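Side-chain contacts in bacterioferritin (Mycobacterium smegmatis str. MC2 155, PDB 3BKN), which probably stores iron, oxidising ferrous ions with dioxygen at a dinuclear centre and laying down ferric mineral inside a hollow shell of 24 heme-bearing subunits: residues Ser48-Arg53 with Glu128-Tyr133; Ser76-Gln81 with Asp90-Tyr95. One frame throughout, in Å; residues are numbered along the deposited sequence.

Contact 1: Ser48-Arg53 with Glu128-Tyr133; sequences SFEEMR and ETHIDY. With ZN (zinc ion), chain N; ZN (zinc ion), chain M; HEM (protoporphyrin IX containing Fe), chain T.
Glu51 and His130 meet at a zinc ion in the dinuclear site of the ferritin four-helix bundle. The two residues come from helix 38-64 and helix 114-144, whose backbones stay well apart here: the nearest CA atoms, of Glu50 and His130, are 10.0 Å from each other. Side chains and metal span the gap. His130 can be followed outward from CB, which points toward helix 38-64. CG lies anti to the carbonyl carbon (chi1 -68°), and this carries the imidazole into the bundle interior. ND1 binds the chain N zinc at 2.1 Å. CE1 lies 3.4 Å from Glu51 OE2, a neighbour imposed by the shared metal. At the far tip, NE2 gives a weak hydrogen bond of 3.4 Å to Glu50 OE1, nearly straight at 167°. OE1 sits in the plane of the ring at its edge, although the Glu50 carboxylate itself is turned 64° from that plane. The ring is fixed by the metal at ND1; the weak bond at NE2 adds at most a little. Glu50 is a predicted iron ligand, but here it touches the histidine. Glu94 and Glu127 complete the chain N zinc. Glu51 is bent along its side chain and bridges both metals; Glu18, His54 and Glu127 complete the other site. On the outer side of the same helix, Phe49 CE1 packs against heme C2A, and Met52 SD binds the heme iron at 2.4 Å, opposite Met52 of a neighbouring subunit. Glu51 OE1 reaches the chain M zinc at 1.9 Å.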
# COMPACT_ATOMS: atom_id res chain seq x y z
N SER A 48 -35.50 -24.40 0.73
CA SER A 48 -35.05 -25.74 0.38
C SER A 48 -33.69 -26.11 1.01
O SER A 48 -33.53 -27.21 1.54
CB SER A 48 -34.94 -25.84 -1.15
OG SER A 48 -34.92 -27.19 -1.53
N PHE A 49 -32.71 -25.20 0.95
CA PHE A 49 -31.39 -25.49 1.51
C PHE A 49 -31.45 -25.61 3.04
O PHE A 49 -30.76 -26.41 3.64
CB PHE A 49 -30.36 -24.47 1.07
CG PHE A 49 -30.07 -24.51 -0.38
CD1 PHE A 49 -29.93 -25.69 -1.04
CD2 PHE A 49 -29.87 -23.34 -1.08
CE1 PHE A 49 -29.63 -25.73 -2.40
CE2 PHE A 49 -29.57 -23.38 -2.45
CZ PHE A 49 -29.45 -24.60 -3.09
N GLU A 50 -32.30 -24.81 3.66
CA GLU A 50 -32.50 -24.91 5.09
C GLU A 50 -33.04 -26.27 5.44
O GLU A 50 -32.63 -26.81 6.44
CB GLU A 50 -33.41 -23.80 5.63
CG GLU A 50 -32.70 -22.96 6.74
CD GLU A 50 -33.63 -22.12 7.59
OE1 GLU A 50 -33.99 -20.99 7.15
OE2 GLU A 50 -33.98 -22.59 8.71
N GLU A 51 -33.92 -26.83 4.62
CA GLU A 51 -34.38 -28.18 4.86
C GLU A 51 -33.28 -29.18 4.66
O GLU A 51 -33.19 -30.12 5.43
CB GLU A 51 -35.56 -28.55 4.00
CG GLU A 51 -36.73 -27.69 4.23
CD GLU A 51 -37.16 -27.54 5.68
OE1 GLU A 51 -36.62 -28.22 6.58
OE2 GLU A 51 -38.03 -26.69 5.95
N MET A 52 -32.46 -29.00 3.63
CA MET A 52 -31.31 -29.87 3.44
C MET A 52 -30.42 -29.90 4.68
O MET A 52 -29.98 -30.97 5.11
CB MET A 52 -30.50 -29.47 2.23
CG MET A 52 -31.18 -29.73 0.92
SD MET A 52 -30.27 -29.06 -0.50
CE MET A 52 -31.66 -28.49 -1.51
N ARG A 53 -30.17 -28.73 5.28
CA ARG A 53 -29.41 -28.68 6.52
C ARG A 53 -30.10 -29.42 7.68
O ARG A 53 -29.43 -30.17 8.41
CB ARG A 53 -29.02 -27.25 6.88
CG ARG A 53 -28.03 -26.66 5.89
CD ARG A 53 -27.67 -25.18 6.17
NE ARG A 53 -28.74 -24.31 5.71
CZ ARG A 53 -28.82 -23.01 5.96
NH1 ARG A 53 -27.88 -22.40 6.66
NH2 ARG A 53 -29.85 -22.33 5.49
N GLU A 128 -41.02 -22.61 12.77
CA GLU A 128 -42.02 -21.61 13.17
C GLU A 128 -41.75 -20.34 12.38
O GLU A 128 -42.67 -19.67 11.94
CB GLU A 128 -41.99 -21.33 14.67
CG GLU A 128 -42.56 -22.45 15.52
CD GLU A 128 -42.69 -22.10 17.03
OE1 GLU A 128 -43.03 -20.94 17.37
OE2 GLU A 128 -42.52 -23.00 17.90
N THR A 129 -40.50 -20.05 12.11
CA THR A 129 -40.17 -18.93 11.27
C THR A 129 -40.66 -19.08 9.81
O THR A 129 -41.15 -18.11 9.22
CB THR A 129 -38.67 -18.59 11.42
OG1 THR A 129 -38.49 -18.04 12.73
CG2 THR A 129 -38.19 -17.56 10.38
N HIS A 130 -40.55 -20.29 9.25
CA HIS A 130 -41.07 -20.56 7.92
C HIS A 130 -42.56 -20.36 7.95
O HIS A 130 -43.10 -19.71 7.06
CB HIS A 130 -40.75 -21.98 7.39
CG HIS A 130 -39.29 -22.24 7.10
ND1 HIS A 130 -38.82 -23.50 6.75
CD2 HIS A 130 -38.20 -21.43 7.13
CE1 HIS A 130 -37.50 -23.44 6.57
NE2 HIS A 130 -37.10 -22.20 6.80
N ILE A 131 -43.24 -20.86 8.97
CA ILE A 131 -44.69 -20.67 9.09
C ILE A 131 -45.06 -19.21 9.12
O ILE A 131 -46.00 -18.81 8.47
CB ILE A 131 -45.29 -21.39 10.35
CG1 ILE A 131 -45.23 -22.91 10.16
CG2 ILE A 131 -46.74 -20.94 10.62
CD1 ILE A 131 -45.28 -23.68 11.44
N ASP A 132 -44.33 -18.42 9.89
CA ASP A 132 -44.57 -17.00 9.96
C ASP A 132 -44.44 -16.36 8.58
O ASP A 132 -45.33 -15.60 8.15
CB ASP A 132 -43.59 -16.34 10.93
CG ASP A 132 -43.90 -14.87 11.17
OD1 ASP A 132 -45.10 -14.55 11.37
OD2 ASP A 132 -42.95 -14.03 11.15
N TYR A 133 -43.35 -16.68 7.85
CA TYR A 133 -43.15 -16.12 6.53
C TYR A 133 -44.34 -16.47 5.61
O TYR A 133 -44.93 -15.60 4.97
CB TYR A 133 -41.81 -16.57 5.95
CG TYR A 133 -41.76 -16.39 4.45
CD1 TYR A 133 -41.68 -15.11 3.88
CD2 TYR A 133 -41.83 -17.51 3.59
CE1 TYR A 133 -41.63 -14.96 2.47
CE2 TYR A 133 -41.78 -17.37 2.21
CZ TYR A 133 -41.68 -16.10 1.65
OH TYR A 133 -41.70 -15.98 0.29
ZN ZN N . -39.13 -25.55 7.23
ZN ZN M . -36.96 -28.47 8.48
CHA HEM T . -26.69 -28.35 -1.69
CHB HEM T . -30.11 -29.68 -4.88
CHC HEM T . -31.42 -33.23 -1.87
CHD HEM T . -28.13 -31.83 1.42
C1A HEM T . -27.49 -28.41 -2.91
C2A HEM T . -27.27 -27.50 -4.03
C3A HEM T . -28.29 -27.91 -4.97
C4A HEM T . -28.98 -29.00 -4.27
CMA HEM T . -28.59 -27.36 -6.33
CAA HEM T . -26.23 -26.43 -4.17
CBA HEM T . -24.92 -26.98 -3.63
CGA HEM T . -23.77 -26.87 -4.61
O1A HEM T . -23.70 -27.69 -5.55
O2A HEM T . -22.93 -25.97 -4.44
C1B HEM T . -30.84 -30.81 -4.32
C2B HEM T . -31.92 -31.47 -5.06
C3B HEM T . -32.23 -32.51 -4.10
C4B HEM T . -31.39 -32.35 -3.03
CMB HEM T . -32.49 -31.16 -6.41
CAB HEM T . -33.28 -33.53 -4.26
CBB HEM T . -34.29 -33.58 -3.40
C1C HEM T . -30.62 -33.21 -0.67
C2C HEM T . -30.81 -34.20 0.40
C3C HEM T . -29.82 -33.79 1.37
C4C HEM T . -29.17 -32.62 0.77
CMC HEM T . -31.74 -35.36 0.54
CAC HEM T . -29.61 -34.48 2.66
CBC HEM T . -28.90 -33.89 3.58
C1D HEM T . -27.44 -30.68 0.85
C2D HEM T . -26.37 -30.01 1.56
C3D HEM T . -25.98 -29.00 0.59
C4D HEM T . -26.81 -29.18 -0.48
CMD HEM T . -25.83 -30.32 2.93
CAD HEM T . -24.91 -27.96 0.73
CBD HEM T . -25.09 -27.30 2.09
CGD HEM T . -25.50 -25.86 1.98
O1D HEM T . -26.56 -25.51 2.53
O2D HEM T . -24.77 -25.08 1.36
NA HEM T . -28.50 -29.28 -3.05
NB HEM T . -30.54 -31.35 -3.13
NC HEM T . -29.67 -32.30 -0.45
ND HEM T . -27.69 -30.19 -0.37
FE HEM T . -29.11 -30.76 -1.74

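Contact 2: Ser76-Gln81 with Asp90-Tyr95; sequences SLRVGQ and DLAIEY. With ZN (zinc ion), chain N.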
# COMPACT_ATOMS: atom_id res chain seq x y z
N SER A 76 -46.20 -37.60 0.86
CA SER A 76 -46.79 -37.11 -0.40
C SER A 76 -46.45 -35.67 -0.69
O SER A 76 -46.75 -34.80 0.10
CB SER A 76 -48.29 -37.16 -0.32
OG SER A 76 -48.67 -38.48 -0.56
N LEU A 77 -45.83 -35.41 -1.83
CA LEU A 77 -45.61 -34.04 -2.23
C LEU A 77 -46.92 -33.35 -2.58
O LEU A 77 -47.76 -33.93 -3.23
CB LEU A 77 -44.71 -34.02 -3.46
CG LEU A 77 -43.29 -34.36 -3.10
CD1 LEU A 77 -42.60 -34.81 -4.34
CD2 LEU A 77 -42.70 -33.08 -2.58
N ARG A 78 -47.09 -32.12 -2.14
CA ARG A 78 -48.18 -31.28 -2.62
C ARG A 78 -47.56 -30.27 -3.54
O ARG A 78 -46.79 -29.40 -3.12
CB ARG A 78 -48.88 -30.59 -1.47
CG ARG A 78 -49.18 -31.55 -0.36
CD ARG A 78 -49.63 -30.87 0.92
NE ARG A 78 -49.36 -31.76 2.05
CZ ARG A 78 -50.01 -31.74 3.20
NH1 ARG A 78 -50.99 -30.86 3.39
NH2 ARG A 78 -49.69 -32.61 4.15
N VAL A 79 -47.84 -30.43 -4.82
CA VAL A 79 -47.20 -29.60 -5.84
C VAL A 79 -48.23 -28.58 -6.24
O VAL A 79 -49.17 -28.93 -6.94
CB VAL A 79 -46.81 -30.48 -7.09
CG1 VAL A 79 -46.15 -29.64 -8.18
CG2 VAL A 79 -45.91 -31.64 -6.66
N GLY A 80 -48.11 -27.33 -5.80
CA GLY A 80 -49.14 -26.35 -6.15
C GLY A 80 -49.05 -25.89 -7.60
O GLY A 80 -47.96 -25.86 -8.18
N GLN A 81 -50.18 -25.52 -8.20
CA GLN A 81 -50.13 -24.98 -9.57
C GLN A 81 -50.28 -23.45 -9.62
O GLN A 81 -50.42 -22.90 -10.69
CB GLN A 81 -51.14 -25.64 -10.53
CG GLN A 81 -51.22 -27.17 -10.51
CD GLN A 81 -49.88 -27.89 -10.81
OE1 GLN A 81 -49.23 -27.66 -11.86
NE2 GLN A 81 -49.48 -28.78 -9.90
N ASP A 90 -46.72 -25.66 1.22
CA ASP A 90 -45.56 -25.62 2.12
C ASP A 90 -45.98 -25.33 3.57
O ASP A 90 -45.43 -25.87 4.53
CB ASP A 90 -44.50 -24.64 1.60
CG ASP A 90 -43.90 -25.08 0.24
OD1 ASP A 90 -43.74 -26.33 0.03
OD2 ASP A 90 -43.61 -24.20 -0.64
N LEU A 91 -46.99 -24.50 3.74
CA LEU A 91 -47.52 -24.27 5.08
C LEU A 91 -48.11 -25.58 5.63
O LEU A 91 -47.97 -25.87 6.80
CB LEU A 91 -48.51 -23.11 5.06
CG LEU A 91 -49.24 -22.63 6.31
CD1 LEU A 91 -48.24 -21.89 7.20
CD2 LEU A 91 -50.33 -21.71 5.88
N ALA A 92 -48.72 -26.40 4.77
CA ALA A 92 -49.29 -27.62 5.27
C ALA A 92 -48.23 -28.57 5.87
O ALA A 92 -48.46 -29.14 6.92
CB ALA A 92 -50.20 -28.31 4.20
N ILE A 93 -47.06 -28.71 5.24
CA ILE A 93 -46.04 -29.53 5.87
C ILE A 93 -45.32 -28.91 7.08
O ILE A 93 -44.86 -29.64 7.96
CB ILE A 93 -45.00 -30.19 4.96
CG1 ILE A 93 -44.45 -29.24 3.95
CG2 ILE A 93 -45.57 -31.48 4.28
CD1 ILE A 93 -43.52 -30.01 3.02
N GLU A 94 -45.21 -27.58 7.13
CA GLU A 94 -44.63 -26.97 8.30
C GLU A 94 -45.52 -27.22 9.50
O GLU A 94 -45.00 -27.52 10.57
CB GLU A 94 -44.33 -25.50 8.08
CG GLU A 94 -43.32 -25.24 6.99
CD GLU A 94 -41.91 -25.68 7.35
OE1 GLU A 94 -41.67 -26.24 8.45
OE2 GLU A 94 -41.01 -25.49 6.51
N TYR A 95 -46.84 -27.16 9.31
CA TYR A 95 -47.78 -27.45 10.40
C TYR A 95 -47.69 -28.88 10.86
O TYR A 95 -47.82 -29.14 12.06
CB TYR A 95 -49.22 -27.10 10.06
CG TYR A 95 -49.50 -25.69 10.41
CD1 TYR A 95 -49.31 -25.24 11.73
CD2 TYR A 95 -49.94 -24.79 9.46
CE1 TYR A 95 -49.57 -23.89 12.09
CE2 TYR A 95 -50.19 -23.43 9.80
CZ TYR A 95 -50.00 -23.00 11.12
OH TYR A 95 -50.24 -21.70 11.46
ZN ZN N . -39.13 -25.55 7.23
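This is a small, partly buried packing contact in which Arg78 of a loop lies against the outer surface of a bundle helix. The loop joins helix 38-64 to helix 83-110, and residues 76-81 run through it without regular structure. The opposing residues, 90-95, belong to helix 83-110, so the chain folds back on the helix it is about to enter. The backbones are nearest at Arg78 and Asp90, with CA atoms 7.8 Å apart.

Arg78 carries the loop side of the contact. Its CB points toward the helix, and the chain is extended from CG to NE (chi2 169°, chi3 -157°), which brings the guanidinium to Ala92 and Ile93. The guanidinium is modelled too close to the Ala92 methyl, so the exact fit there is doubtful. The end of the group also passes Ile93, with NH2 4.3 Å from CG2. These are nonpolar contacts of the arginine with small aliphatic groups. The charge is met one turn further along, where NH2 forms a salt bridge with Glu96. At the other end of the residue, the backbone N of Arg78 is hydrogen-bonded to Gln24 OE1.

The helix faces inward with Glu94. Its chain bends at chi2 (-69°), and OE2 binds the chain N zinc at 2.0 Å and accepts a hydrogen bond from Tyr25 OH. Helix 83-110 therefore carries the loop on one side and a metal ligand on another. Asp90 and Ile93 touch helix 5-34, and Leu91 and Tyr95 pack on Ile131 of helix 114-144.

The centres of the two contacts lie 13 Å apart within one four-helix bundle. Along the chain, both segments of contact 2 fall between the two segments of contact 1: helix 38-64 comes first, then residues 76-81, helix 83-110 and finally helix 114-144. They join at the chain N zinc, which takes ligands from both. There His130 ND1 and Glu94 OE2 are 3.0 Å apart as fellow ligands. Farther from the metal, Ile131 CG1 packs on Glu94 CB at 3.4 Å. Contact 1 thus links two helices through the metal centre, while contact 2 lays the connecting loop on the helix that supplies another ligand to it.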